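Esterase D (Lactobacillus rhamnosus, PDB 3DKR) probably hydrolyses carboxylic esters, as a serine hydrolase of the alpha/beta-hydrolase fold. Local coordinates at residues H29-S34 with S58-V63; P13-Y18 with V54-G59; N181-P186 with D208-A213; V122-I127 with I189-Q194. All coordinates share one frame; numbering follows the deposited sequence.

Contact 1: H29-S34 with S58-V63. With ACT (acetate ion), chain B.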
loop_
_atom_site.group_PDB
_atom_site.type_symbol
_atom_site.label_atom_id
_atom_site.label_comp_id
_atom_site.label_asym_id
_atom_site.label_seq_id
_atom_site.Cartn_x
_atom_site.Cartn_y
_atom_site.Cartn_z
ATOM N N HIS A 29 0.487 -0.140 -3.992
ATOM C CA HIS A 29 0.791 1.287 -3.893
ATOM C C HIS A 29 -0.258 2.138 -3.154
ATOM O O HIS A 29 -1.223 1.611 -2.597
ATOM C CB HIS A 29 1.164 1.856 -5.278
ATOM C CG HIS A 29 0.048 1.926 -6.281
ATOM N ND1 HIS A 29 -0.948 2.889 -6.233
ATOM C CD2 HIS A 29 -0.153 1.233 -7.429
ATOM C CE1 HIS A 29 -1.731 2.753 -7.291
ATOM N NE2 HIS A 29 -1.274 1.754 -8.031
ATOM N N ALA A 30 -0.026 3.453 -3.157
ATOM C CA ALA A 30 -0.867 4.418 -2.434
ATOM C C ALA A 30 -2.050 4.924 -3.244
ATOM O O ALA A 30 -2.038 4.899 -4.473
ATOM C CB ALA A 30 -0.021 5.600 -2.011
ATOM N N TYR A 31 -3.057 5.423 -2.530
ATOM C CA TYR A 31 -4.171 6.128 -3.160
ATOM C C TYR A 31 -3.619 7.418 -3.791
ATOM O O TYR A 31 -2.895 8.168 -3.143
ATOM C CB TYR A 31 -5.197 6.467 -2.104
ATOM C CG TYR A 31 -6.479 7.091 -2.592
ATOM C CD1 TYR A 31 -7.249 6.481 -3.567
ATOM C CD2 TYR A 31 -6.960 8.251 -2.000
ATOM C CE1 TYR A 31 -8.449 7.044 -3.988
ATOM C CE2 TYR A 31 -8.157 8.816 -2.403
ATOM C CZ TYR A 31 -8.903 8.209 -3.387
ATOM O OH TYR A 31 -10.111 8.769 -3.780
ATOM N N THR A 32 -3.995 7.635 -5.052
ATOM C CA THR A 32 -3.426 8.647 -5.959
ATOM C C THR A 32 -1.984 8.351 -6.377
ATOM O O THR A 32 -1.396 9.089 -7.181
ATOM C CB THR A 32 -3.506 10.104 -5.424
ATOM O OG1 THR A 32 -2.490 10.358 -4.434
ATOM C CG2 THR A 32 -4.888 10.413 -4.881
ATOM N N GLY A 33 -1.410 7.265 -5.860
ATOM C CA GLY A 33 -0.051 6.883 -6.217
ATOM C C GLY A 33 0.001 6.031 -7.458
ATOM O O GLY A 33 -0.882 6.089 -8.332
ATOM N N SER A 34 1.029 5.181 -7.523
ATOM C CA SER A 34 1.275 4.359 -8.699
ATOM C C SER A 34 2.450 3.454 -8.378
ATOM O O SER A 34 3.021 3.552 -7.255
ATOM C CB SER A 34 1.630 5.229 -9.908
ATOM O OG SER A 34 2.982 5.658 -9.847
ATOM N N SER A 58 -6.477 0.136 -10.817
ATOM C CA SER A 58 -7.375 0.757 -11.796
ATOM C C SER A 58 -7.588 2.225 -11.476
ATOM O O SER A 58 -7.762 2.618 -10.313
ATOM C CB SER A 58 -8.719 0.044 -11.860
ATOM O OG SER A 58 -8.619 -1.133 -12.641
ATOM N N GLY A 59 -7.606 3.030 -12.536
ATOM C CA GLY A 59 -7.912 4.451 -12.421
ATOM C C GLY A 59 -6.697 5.293 -12.116
ATOM O O GLY A 59 -6.734 6.505 -12.273
ATOM N N HIS A 60 -5.627 4.664 -11.628
ATOM C CA HIS A 60 -4.397 5.373 -11.299
ATOM C C HIS A 60 -3.448 5.409 -12.491
ATOM O O HIS A 60 -3.608 4.669 -13.464
ATOM C CB HIS A 60 -3.699 4.695 -10.101
ATOM C CG HIS A 60 -4.415 4.884 -8.793
ATOM N ND1 HIS A 60 -5.619 4.276 -8.505
ATOM C CD2 HIS A 60 -4.084 5.605 -7.698
ATOM C CE1 HIS A 60 -6.004 4.630 -7.284
ATOM N NE2 HIS A 60 -5.088 5.433 -6.771
ATOM N N GLY A 61 -2.435 6.256 -12.404
ATOM C CA GLY A 61 -1.389 6.273 -13.437
ATOM C C GLY A 61 -1.826 6.850 -14.781
ATOM O O GLY A 61 -1.213 6.571 -15.818
ATOM N N THR A 62 -2.876 7.667 -14.785
ATOM C CA THR A 62 -3.269 8.345 -16.026
ATOM C C THR A 62 -3.154 9.854 -15.890
ATOM O O THR A 62 -2.958 10.392 -14.802
ATOM C CB THR A 62 -4.706 8.021 -16.461
ATOM O OG1 THR A 62 -5.631 8.822 -15.710
ATOM C CG2 THR A 62 -5.015 6.537 -16.323
ATOM N N VAL A 63 -3.338 10.526 -17.021
ATOM C CA VAL A 63 -3.266 11.978 -17.089
ATOM C C VAL A 63 -4.510 12.648 -16.466
ATOM O O VAL A 63 -4.506 13.853 -16.201
ATOM C CB VAL A 63 -3.077 12.423 -18.571
ATOM C CG1 VAL A 63 -4.359 12.239 -19.375
ATOM C CG2 VAL A 63 -2.589 13.852 -18.642
HETATM C C ACT B . -1.793 5.982 0.706
HETATM O O ACT B . -2.567 5.114 0.202
HETATM O OXT ACT B . -0.733 5.601 1.280
HETATM C CH3 ACT B . -2.106 7.451 0.624
HETATM O O HOH W 1 -2.297 7.861 -9.911
#

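Contact 2: P13-Y18 with V54-G59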
loop_
_atom_site.group_PDB
_atom_site.type_symbol
_atom_site.label_atom_id
_atom_site.label_comp_id
_atom_site.label_asym_id
_atom_site.label_seq_id
_atom_site.Cartn_x
_atom_site.Cartn_y
_atom_site.Cartn_z
ATOM N N PRO A 13 2.949 5.555 -15.556
ATOM C CA PRO A 13 3.675 4.479 -14.877
ATOM C C PRO A 13 3.080 3.142 -15.300
ATOM O O PRO A 13 1.883 3.067 -15.597
ATOM C CB PRO A 13 3.438 4.763 -13.384
ATOM C CG PRO A 13 2.250 5.596 -13.322
ATOM C CD PRO A 13 2.160 6.369 -14.612
ATOM N N GLN A 14 3.921 2.116 -15.387
ATOM C CA GLN A 14 3.491 0.790 -15.779
ATOM C C GLN A 14 3.611 -0.133 -14.574
ATOM O O GLN A 14 4.488 0.070 -13.746
ATOM C CB GLN A 14 4.446 0.269 -16.849
ATOM C CG GLN A 14 4.474 1.092 -18.121
ATOM C CD GLN A 14 3.272 0.829 -18.987
ATOM O OE1 GLN A 14 2.761 -0.292 -19.036
ATOM N NE2 GLN A 14 2.822 1.861 -19.707
ATOM N N PRO A 15 2.790 -1.184 -14.511
ATOM C CA PRO A 15 3.117 -2.223 -13.532
ATOM C C PRO A 15 4.481 -2.773 -13.907
ATOM O O PRO A 15 4.857 -2.706 -15.075
ATOM C CB PRO A 15 2.040 -3.289 -13.759
ATOM C CG PRO A 15 1.476 -2.993 -15.101
ATOM C CD PRO A 15 1.640 -1.550 -15.348
ATOM N N PHE A 16 5.231 -3.302 -12.941
ATOM C CA PHE A 16 6.541 -3.875 -13.264
ATOM C C PHE A 16 6.908 -5.048 -12.378
ATOM O O PHE A 16 6.325 -5.231 -11.319
ATOM C CB PHE A 16 7.652 -2.819 -13.270
ATOM C CG PHE A 16 7.991 -2.231 -11.916
ATOM C CD1 PHE A 16 7.294 -1.131 -11.406
ATOM C CD2 PHE A 16 9.058 -2.726 -11.177
ATOM C CE1 PHE A 16 7.621 -0.582 -10.181
ATOM C CE2 PHE A 16 9.384 -2.177 -9.965
ATOM C CZ PHE A 16 8.669 -1.093 -9.468
ATOM N N GLU A 17 7.850 -5.847 -12.856
ATOM C CA GLU A 17 8.192 -7.104 -12.197
ATOM C C GLU A 17 9.659 -7.387 -12.332
ATOM O O GLU A 17 10.225 -7.272 -13.424
ATOM C CB GLU A 17 7.405 -8.279 -12.781
ATOM C CG GLU A 17 7.698 -9.603 -12.064
ATOM C CD GLU A 17 6.705 -10.723 -12.349
ATOM O OE1 GLU A 17 5.788 -10.553 -13.185
ATOM O OE2 GLU A 17 6.852 -11.793 -11.708
ATOM N N TYR A 18 10.268 -7.773 -11.218
ATOM C CA TYR A 18 11.627 -8.263 -11.201
ATOM C C TYR A 18 11.624 -9.737 -10.876
ATOM O O TYR A 18 10.997 -10.167 -9.889
ATOM C CB TYR A 18 12.441 -7.561 -10.124
ATOM C CG TYR A 18 12.520 -6.064 -10.248
ATOM C CD1 TYR A 18 12.453 -5.431 -11.485
ATOM C CD2 TYR A 18 12.707 -5.277 -9.113
ATOM C CE1 TYR A 18 12.538 -4.033 -11.582
ATOM C CE2 TYR A 18 12.799 -3.908 -9.207
ATOM C CZ TYR A 18 12.699 -3.287 -10.438
ATOM O OH TYR A 18 12.798 -1.897 -10.516
ATOM N N VAL A 54 4.856 -5.207 -8.767
ATOM C CA VAL A 54 4.236 -3.945 -8.400
ATOM C C VAL A 54 3.130 -3.644 -9.411
ATOM O O VAL A 54 3.387 -3.067 -10.480
ATOM C CB VAL A 54 5.259 -2.793 -8.374
ATOM C CG1 VAL A 54 4.621 -1.548 -7.779
ATOM C CG2 VAL A 54 6.502 -3.208 -7.594
ATOM N N PRO A 55 1.902 -4.080 -9.105
ATOM C CA PRO A 55 0.790 -3.805 -10.023
ATOM C C PRO A 55 0.355 -2.348 -10.006
ATOM O O PRO A 55 0.716 -1.603 -9.100
ATOM C CB PRO A 55 -0.336 -4.701 -9.500
ATOM C CG PRO A 55 -0.038 -4.893 -8.054
ATOM C CD PRO A 55 1.475 -4.886 -7.941
ATOM N N LEU A 56 -0.467 -1.982 -10.986
ATOM C CA LEU A 56 -1.079 -0.666 -11.070
ATOM C C LEU A 56 -2.568 -0.785 -10.754
ATOM O O LEU A 56 -3.272 -1.577 -11.380
ATOM C CB LEU A 56 -0.919 -0.118 -12.485
ATOM C CG LEU A 56 -1.641 1.176 -12.822
ATOM C CD1 LEU A 56 -1.158 2.343 -11.990
ATOM C CD2 LEU A 56 -1.510 1.464 -14.344
ATOM N N PHE A 57 -3.058 0.019 -9.815
ATOM C CA PHE A 57 -4.467 -0.026 -9.468
ATOM C C PHE A 57 -5.307 0.693 -10.513
ATOM O O PHE A 57 -4.903 1.736 -11.025
ATOM C CB PHE A 57 -4.717 0.574 -8.083
ATOM C CG PHE A 57 -4.309 -0.329 -6.931
ATOM C CD1 PHE A 57 -4.632 -1.680 -6.918
ATOM C CD2 PHE A 57 -3.627 0.193 -5.835
ATOM C CE1 PHE A 57 -4.270 -2.498 -5.840
ATOM C CE2 PHE A 57 -3.265 -0.634 -4.755
ATOM C CZ PHE A 57 -3.595 -1.964 -4.766
ATOM N N SER A 58 -6.477 0.136 -10.817
ATOM C CA SER A 58 -7.375 0.757 -11.796
ATOM C C SER A 58 -7.588 2.225 -11.476
ATOM O O SER A 58 -7.762 2.618 -10.313
ATOM C CB SER A 58 -8.719 0.044 -11.860
ATOM O OG SER A 58 -8.619 -1.133 -12.641
ATOM N N GLY A 59 -7.606 3.030 -12.536
ATOM C CA GLY A 59 -7.912 4.451 -12.421
ATOM C C GLY A 59 -6.697 5.293 -12.116
ATOM O O GLY A 59 -6.734 6.505 -12.273
#

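Contact 3: N181-P186 with D208-A213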
loop_
_atom_site.group_PDB
_atom_site.type_symbol
_atom_site.label_atom_id
_atom_site.label_comp_id
_atom_site.label_asym_id
_atom_site.label_seq_id
_atom_site.Cartn_x
_atom_site.Cartn_y
_atom_site.Cartn_z
ATOM N N ASN A 181 -8.330 -10.490 13.492
ATOM C CA ASN A 181 -8.172 -11.714 14.288
ATOM C C ASN A 181 -7.820 -12.927 13.443
ATOM O O ASN A 181 -7.284 -13.921 13.965
ATOM C CB ASN A 181 -9.440 -12.005 15.113
ATOM C CG ASN A 181 -10.629 -12.350 14.258
ATOM O OD1 ASN A 181 -10.903 -13.523 14.004
ATOM N ND2 ASN A 181 -11.362 -11.325 13.805
ATOM N N LEU A 182 -8.139 -12.879 12.153
ATOM C CA LEU A 182 -7.859 -14.004 11.261
ATOM C C LEU A 182 -6.381 -14.128 10.892
ATOM O O LEU A 182 -5.950 -15.187 10.399
ATOM C CB LEU A 182 -8.695 -13.909 9.991
ATOM C CG LEU A 182 -10.212 -14.006 10.142
ATOM C CD1 LEU A 182 -10.868 -13.918 8.781
ATOM C CD2 LEU A 182 -10.604 -15.316 10.867
ATOM N N VAL A 183 -5.594 -13.076 11.111
ATOM C CA VAL A 183 -4.201 -13.094 10.665
ATOM C C VAL A 183 -3.338 -13.960 11.578
ATOM O O VAL A 183 -3.210 -13.681 12.764
ATOM C CB VAL A 183 -3.575 -11.695 10.626
ATOM C CG1 VAL A 183 -2.115 -11.772 10.151
ATOM C CG2 VAL A 183 -4.380 -10.786 9.698
ATOM N N LYS A 184 -2.750 -15.010 11.007
ATOM C CA LYS A 184 -1.824 -15.866 11.746
ATOM C C LYS A 184 -0.351 -15.595 11.412
ATOM O O LYS A 184 0.551 -15.947 12.188
ATOM C CB LYS A 184 -2.131 -17.332 11.453
ATOM C CG LYS A 184 -3.535 -17.804 11.818
ATOM C CD LYS A 184 -4.001 -17.400 13.202
ATOM C CE LYS A 184 -5.463 -17.810 13.440
ATOM N NZ LYS A 184 -6.311 -16.653 13.914
ATOM N N GLN A 185 -0.101 -14.979 10.256
ATOM C CA GLN A 185 1.250 -14.780 9.766
ATOM C C GLN A 185 1.981 -13.695 10.535
ATOM O O GLN A 185 1.342 -12.768 11.064
ATOM C CB GLN A 185 1.249 -14.349 8.294
ATOM C CG GLN A 185 0.643 -15.341 7.322
ATOM C CD GLN A 185 -0.815 -15.077 7.026
ATOM O OE1 GLN A 185 -1.532 -14.506 7.847
ATOM N NE2 GLN A 185 -1.262 -15.497 5.840
ATOM N N PRO A 186 3.320 -13.761 10.543
ATOM C CA PRO A 186 4.101 -12.613 10.954
ATOM C C PRO A 186 3.656 -11.364 10.177
ATOM O O PRO A 186 3.450 -11.441 8.958
ATOM C CB PRO A 186 5.533 -13.006 10.569
ATOM C CG PRO A 186 5.518 -14.492 10.576
ATOM C CD PRO A 186 4.175 -14.900 10.148
ATOM N N ASP A 208 -2.255 -3.834 18.006
ATOM C CA ASP A 208 -3.027 -4.415 19.105
ATOM C C ASP A 208 -4.150 -5.368 18.661
ATOM O O ASP A 208 -4.553 -6.248 19.435
ATOM C CB ASP A 208 -3.607 -3.302 19.987
ATOM C CG ASP A 208 -2.542 -2.496 20.712
ATOM O OD1 ASP A 208 -1.342 -2.856 20.686
ATOM O OD2 ASP A 208 -2.924 -1.472 21.333
ATOM N N ALA A 209 -4.676 -5.195 17.444
ATOM C CA ALA A 209 -5.785 -6.029 16.957
ATOM C C ALA A 209 -5.299 -7.373 16.432
ATOM O O ALA A 209 -6.102 -8.286 16.253
ATOM C CB ALA A 209 -6.581 -5.313 15.854
ATOM N N LEU A 210 -3.994 -7.480 16.171
ATOM C CA LEU A 210 -3.410 -8.684 15.557
ATOM C C LEU A 210 -3.137 -9.739 16.628
ATOM O O LEU A 210 -2.007 -10.192 16.804
ATOM C CB LEU A 210 -2.141 -8.330 14.790
ATOM C CG LEU A 210 -2.436 -7.559 13.488
ATOM C CD1 LEU A 210 -1.210 -6.814 13.003
ATOM C CD2 LEU A 210 -2.983 -8.479 12.417
ATOM N N ILE A 211 -4.191 -10.140 17.322
ATOM C CA ILE A 211 -4.037 -10.965 18.528
ATOM C C ILE A 211 -3.535 -12.385 18.229
ATOM O O ILE A 211 -2.955 -13.042 19.106
ATOM C CB ILE A 211 -5.350 -11.020 19.352
ATOM C CG1 ILE A 211 -6.489 -11.636 18.552
ATOM C CG2 ILE A 211 -5.745 -9.611 19.825
ATOM C CD1 ILE A 211 -7.704 -11.964 19.428
ATOM N N ASN A 212 -3.735 -12.843 16.997
ATOM C CA ASN A 212 -3.340 -14.202 16.592
ATOM C C ASN A 212 -2.127 -14.290 15.657
ATOM O O ASN A 212 -1.716 -15.389 15.266
ATOM C CB ASN A 212 -4.536 -14.896 15.981
ATOM C CG ASN A 212 -5.651 -15.090 16.990
ATOM O OD1 ASN A 212 -5.390 -15.492 18.130
ATOM N ND2 ASN A 212 -6.880 -14.809 16.593
ATOM N N ALA A 213 -1.549 -13.144 15.313
ATOM C CA ALA A 213 -0.360 -13.108 14.450
ATOM C C ALA A 213 0.819 -13.766 15.162
ATOM O O ALA A 213 1.020 -13.566 16.366
ATOM C CB ALA A 213 -0.001 -11.675 14.076
HETATM O O HOH W 2 -4.293 -11.687 14.444
#

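Contact 4: V122-I127 with I189-Q194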
loop_
_atom_site.group_PDB
_atom_site.type_symbol
_atom_site.label_atom_id
_atom_site.label_comp_id
_atom_site.label_asym_id
_atom_site.label_seq_id
_atom_site.Cartn_x
_atom_site.Cartn_y
_atom_site.Cartn_z
ATOM N N VAL A 122 2.251 -3.544 6.362
ATOM C CA VAL A 122 1.957 -2.213 5.882
ATOM C C VAL A 122 3.121 -1.262 6.109
ATOM O O VAL A 122 3.902 -1.416 7.052
ATOM C CB VAL A 122 0.688 -1.643 6.536
ATOM C CG1 VAL A 122 -0.487 -2.647 6.417
ATOM C CG2 VAL A 122 0.947 -1.286 7.998
ATOM N N PHE A 123 3.208 -0.278 5.228
ATOM C CA PHE A 123 4.161 0.800 5.354
ATOM C C PHE A 123 3.483 2.106 5.771
ATOM O O PHE A 123 4.161 3.147 5.850
ATOM C CB PHE A 123 4.892 1.039 4.032
ATOM C CG PHE A 123 5.587 -0.175 3.464
ATOM C CD1 PHE A 123 6.110 -1.168 4.292
ATOM C CD2 PHE A 123 5.766 -0.286 2.098
ATOM C CE1 PHE A 123 6.773 -2.259 3.742
ATOM C CE2 PHE A 123 6.436 -1.356 1.558
ATOM C CZ PHE A 123 6.935 -2.341 2.374
ATOM N N SER A 124 2.171 2.057 5.993
ATOM C CA SER A 124 1.429 3.140 6.662
ATOM C C SER A 124 0.078 2.617 7.131
ATOM O O SER A 124 -0.371 1.539 6.707
ATOM C CB SER A 124 1.239 4.350 5.741
ATOM O OG SER A 124 0.934 5.513 6.508
ATOM N N SER A 125 -0.538 3.355 8.048
ATOM C CA SER A 125 -1.832 2.951 8.615
ATOM C C SER A 125 -2.937 2.917 7.576
ATOM O O SER A 125 -2.870 3.605 6.564
ATOM C CB SER A 125 -2.208 3.914 9.725
ATOM O OG SER A 125 -1.323 3.759 10.814
ATOM N N PRO A 126 -3.973 2.103 7.819
ATOM C CA PRO A 126 -5.062 2.048 6.858
ATOM C C PRO A 126 -5.861 3.339 6.795
ATOM O O PRO A 126 -5.753 4.191 7.681
ATOM C CB PRO A 126 -5.931 0.893 7.386
ATOM C CG PRO A 126 -5.634 0.820 8.837
ATOM C CD PRO A 126 -4.204 1.220 8.980
ATOM N N ILE A 127 -6.676 3.435 5.746
ATOM C CA ILE A 127 -7.612 4.523 5.541
ATOM C C ILE A 127 -8.900 4.119 6.225
ATOM O O ILE A 127 -9.625 3.261 5.713
ATOM C CB ILE A 127 -7.833 4.750 4.032
ATOM C CG1 ILE A 127 -6.510 5.129 3.356
ATOM C CG2 ILE A 127 -8.892 5.824 3.785
ATOM C CD1 ILE A 127 -6.555 5.141 1.855
ATOM N N ILE A 189 4.688 -3.764 10.499
ATOM C CA ILE A 189 4.011 -2.460 10.554
ATOM C C ILE A 189 5.028 -1.339 10.575
ATOM O O ILE A 189 5.842 -1.251 11.501
ATOM C CB ILE A 189 3.101 -2.314 11.787
ATOM C CG1 ILE A 189 2.043 -3.416 11.802
ATOM C CG2 ILE A 189 2.461 -0.910 11.788
ATOM C CD1 ILE A 189 1.134 -3.448 13.058
ATOM N N GLY A 190 5.014 -0.503 9.538
ATOM C CA GLY A 190 5.813 0.701 9.501
ATOM C C GLY A 190 4.920 1.920 9.394
ATOM O O GLY A 190 3.915 1.897 8.681
ATOM N N GLN A 191 5.276 2.987 10.104
ATOM C CA GLN A 191 4.452 4.189 10.144
ATOM C C GLN A 191 5.318 5.440 10.276
ATOM O O GLN A 191 6.163 5.518 11.167
ATOM C CB GLN A 191 3.497 4.107 11.326
ATOM C CG GLN A 191 2.638 5.334 11.540
ATOM C CD GLN A 191 1.804 5.676 10.343
ATOM O OE1 GLN A 191 0.969 4.871 9.916
ATOM N NE2 GLN A 191 1.978 6.891 9.820
ATOM N N ALA A 192 5.078 6.405 9.400
ATOM C CA ALA A 192 5.724 7.717 9.457
ATOM C C ALA A 192 5.322 8.463 10.734
ATOM O O ALA A 192 4.144 8.485 11.092
ATOM C CB ALA A 192 5.342 8.540 8.224
ATOM N N GLY A 193 6.300 9.093 11.386
ATOM C CA GLY A 193 6.064 9.854 12.629
ATOM C C GLY A 193 5.590 11.294 12.442
ATOM O O GLY A 193 5.224 11.955 13.426
ATOM N N GLN A 194 5.606 11.798 11.205
ATOM C CA GLN A 194 5.076 13.121 10.874
ATOM C C GLN A 194 4.114 12.983 9.694
ATOM O O GLN A 194 4.134 13.741 8.727
ATOM C CB GLN A 194 6.218 14.095 10.568
ATOM C CG GLN A 194 7.155 14.319 11.749
ATOM C CD GLN A 194 6.520 15.138 12.882
ATOM O OE1 GLN A 194 5.447 15.736 12.724
ATOM N NE2 GLN A 194 7.198 15.167 14.041
HETATM O O HOH W 3 3.819 5.863 6.682
#

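Contact 1: H29-S34 with S58-V63
The backbone of 29-34 folds into a type II beta turn from Ala30 to Gly33, closed by Gly33 N on Ala30 O, and faces the irregular loop 58-63; in this alpha/beta-hydrolase fold the two loops follow strands 23-28 and 51-54. Pairing of backbone with backbone is replaced here by the His60 side chain, whose NE2 accepts from Thr32 N at 3.0 Å, close to its ring plane although the bond is bent (142°). The other ring nitrogen, ND1 of His60, donates to Ser58 O over 3.3 Å from above the carbonyl plane. These two bonds, both near the ring plane, fix the rotation of the imidazole. CG of His60, turned anti to the carbonyl carbon (chi1 -71°), carries NE2 to Thr32 N.

His29 comes at one face of His60 with its edge, CE1 lying 3.7 Å from CD2 of His60; the planes meet at 65°, a T-shaped pair. ND1 of His29 donates to Ala30 O at 2.9 Å and approaches that oxygen from the opposite face to Gly33 N, so two bonds grip it. NE2 of His29 is hydrogen-bonded to Phe57 N, and Trp77 also packs against the His60 ring. The turn is consistent with the oxyanion-hole loop of this fold: Tyr31 N donates at 2.8 Å to O of an acetate, probably from the crystallisation liquor, which is also hydrogen-bonded to Leu102 N, to N of the predicted nucleophile Ser101 and to the predicted charge-relay His226. Water 1 completes the junction, donating to Gly33 O at 2.8 Å and accepting from Gly61 N at 3.0 Å.

Contact 2: P13-Y18 with V54-G59
One edge strand of the central sheet, 16-18, is joined antiparallel to the end of strand 51-54 through Phe16 and Val54, a hydrogen-bonded pair. Val54 N donates to Phe16 O at 2.9 Å, and Phe16 N returns a bond to Val54 O at 3.1 Å. Just before the pair, Pro15 CA lies 3.2 Å from the same Val54 O in a CA-H...O contact.

Both side chains of the pair leave the sheet on one face and run side by side. Phe16 has chi1 at 68°, its CG set between the backbone N and the carbonyl carbon, which lays the ring over Val54. Val54 CG2 sits over one face of the Phe16 ring, 3.9 Å from its centroid and 25° off the normal, a CH-pi contact. Asn39 and Ala42 of helix 39-47 also pack on Phe16. Beyond the strand, the Pro15 ring meets Leu56 obliquely, Pro15 CD to Leu56 CB at 4.1 Å, while Leu56 CD2 reaches Pro13 O.

The two backbone bonds, with those of Tyr18 and Val52 farther along, set the register of the edge strand. Across this contact the side chains meet through carbon, and Pro15 and Pro55 have no N-H to donate, so no backbone donor is available at these positions.

Contact 3: N181-P186 with D208-A213
Asn181 O receives the ND2 group of Asn212 at 2.8 Å in an almost perfectly straight bond (178°). The donor lies in the carbonyl plane on a lone pair, and the oxygen lies in the plane of the Asn212 amide, so the bond fixes the rotation of that amide. Lys184 NZ also comes within 2.9 Å of Asn181 O. The Lys184 side chain starts out away from 208-213, then bends at chi2 (-47°) and chi4 and runs beside Asn212 in the same direction, bringing NZ to 3.2 Å from Asn212 CB.

A second polar link is made by water 2, which donates to Val183 O and accepts from Asn212 N at 2.9 Å. It bridges the loop to the type I turn from Leu210 to Ala213. Lys184 CA-H points at Asn212 O in a long CA-H...O contact, and Ala213 CB sits 3.5 Å from Gln185 O.

On the inner side the contact becomes apolar. The CD2 branch of Leu210 pushes against Val183 CB at 3.7 Å and touches both of its methyl groups, the two side chains meeting at a slant. Val183 CG1 lies 4.5 Å from Ala213 CB. Met108 of helix 101-113 packs on both Val183 and Leu210, and Leu210 also reaches Ile189 of the sheet.

Here the loop entering strand 187-192 is fastened to the turn that leaves helix 202-209, which itself follows that strand: the base of a beta-alpha-beta crossover in the parallel part of an alpha/beta-hydrolase sheet.

Contact 4: V122-I127 with I189-Q194
Gln191 OE1 takes two bonds from Ser125, one from OG at 2.7 Å and one from N at 2.8 Å. The backbone N-H lies in the plane of the amide carbonyl, whereas the hydroxyl donates from above it, 38° out. An extended first torsion (chi1 176°) and a bend at chi2 carry the Gln191 amide across to the serine loop. Its NE2 donates in plane to Ala192 O at 3.0 Å and is also hydrogen-bonded to Asp195, thereby linking Ser125 to the predicted triad aspartate.

Next to this, water 3 joins three groups: it donates to Phe123 O and accepts from Ser124 OG at 2.9 Å and from Ala192 N at 3.0 Å. Ser124 packs on His226, the predicted charge-relay histidine.

Further out the parallel strands take over. Gly190 N donates to Val122 O at 2.9 Å, and Val122 pairs with Ile189, the CG2 methyls of Val122 and Ile189 side by side at 4.1 Å.

Leu206 of helix 202-209 packs on both Val122 and Ile189, Met108 of helix 101-113 on Val122, and strand 216-221 flanks 187-192 on its other side.

Overall arrangement
Contacts 1 and 2 form one unit, their centres about 9 Å apart and Ser58 and Gly59 common to both; Ser34 CB meets Pro13 CG at 3.5 Å between them. Contacts 3 and 4, with centres about 17 Å apart, touch where Leu210 CD1 packs on Ile189 CD1 at 4.1 Å. Contacts 2 and 4 reach the same sheet, with centres about 21 Å apart. The predicted active site lies between contacts 1 and 4, whose nearest atoms are about 4 Å apart: Ala30 is near Ser101 and His226, Ser124 near His226, and Gln191 near Asp195. An acetate, probably from the crystallisation liquor, sits in this pocket, whereas contacts 2 and 3 lie away from it.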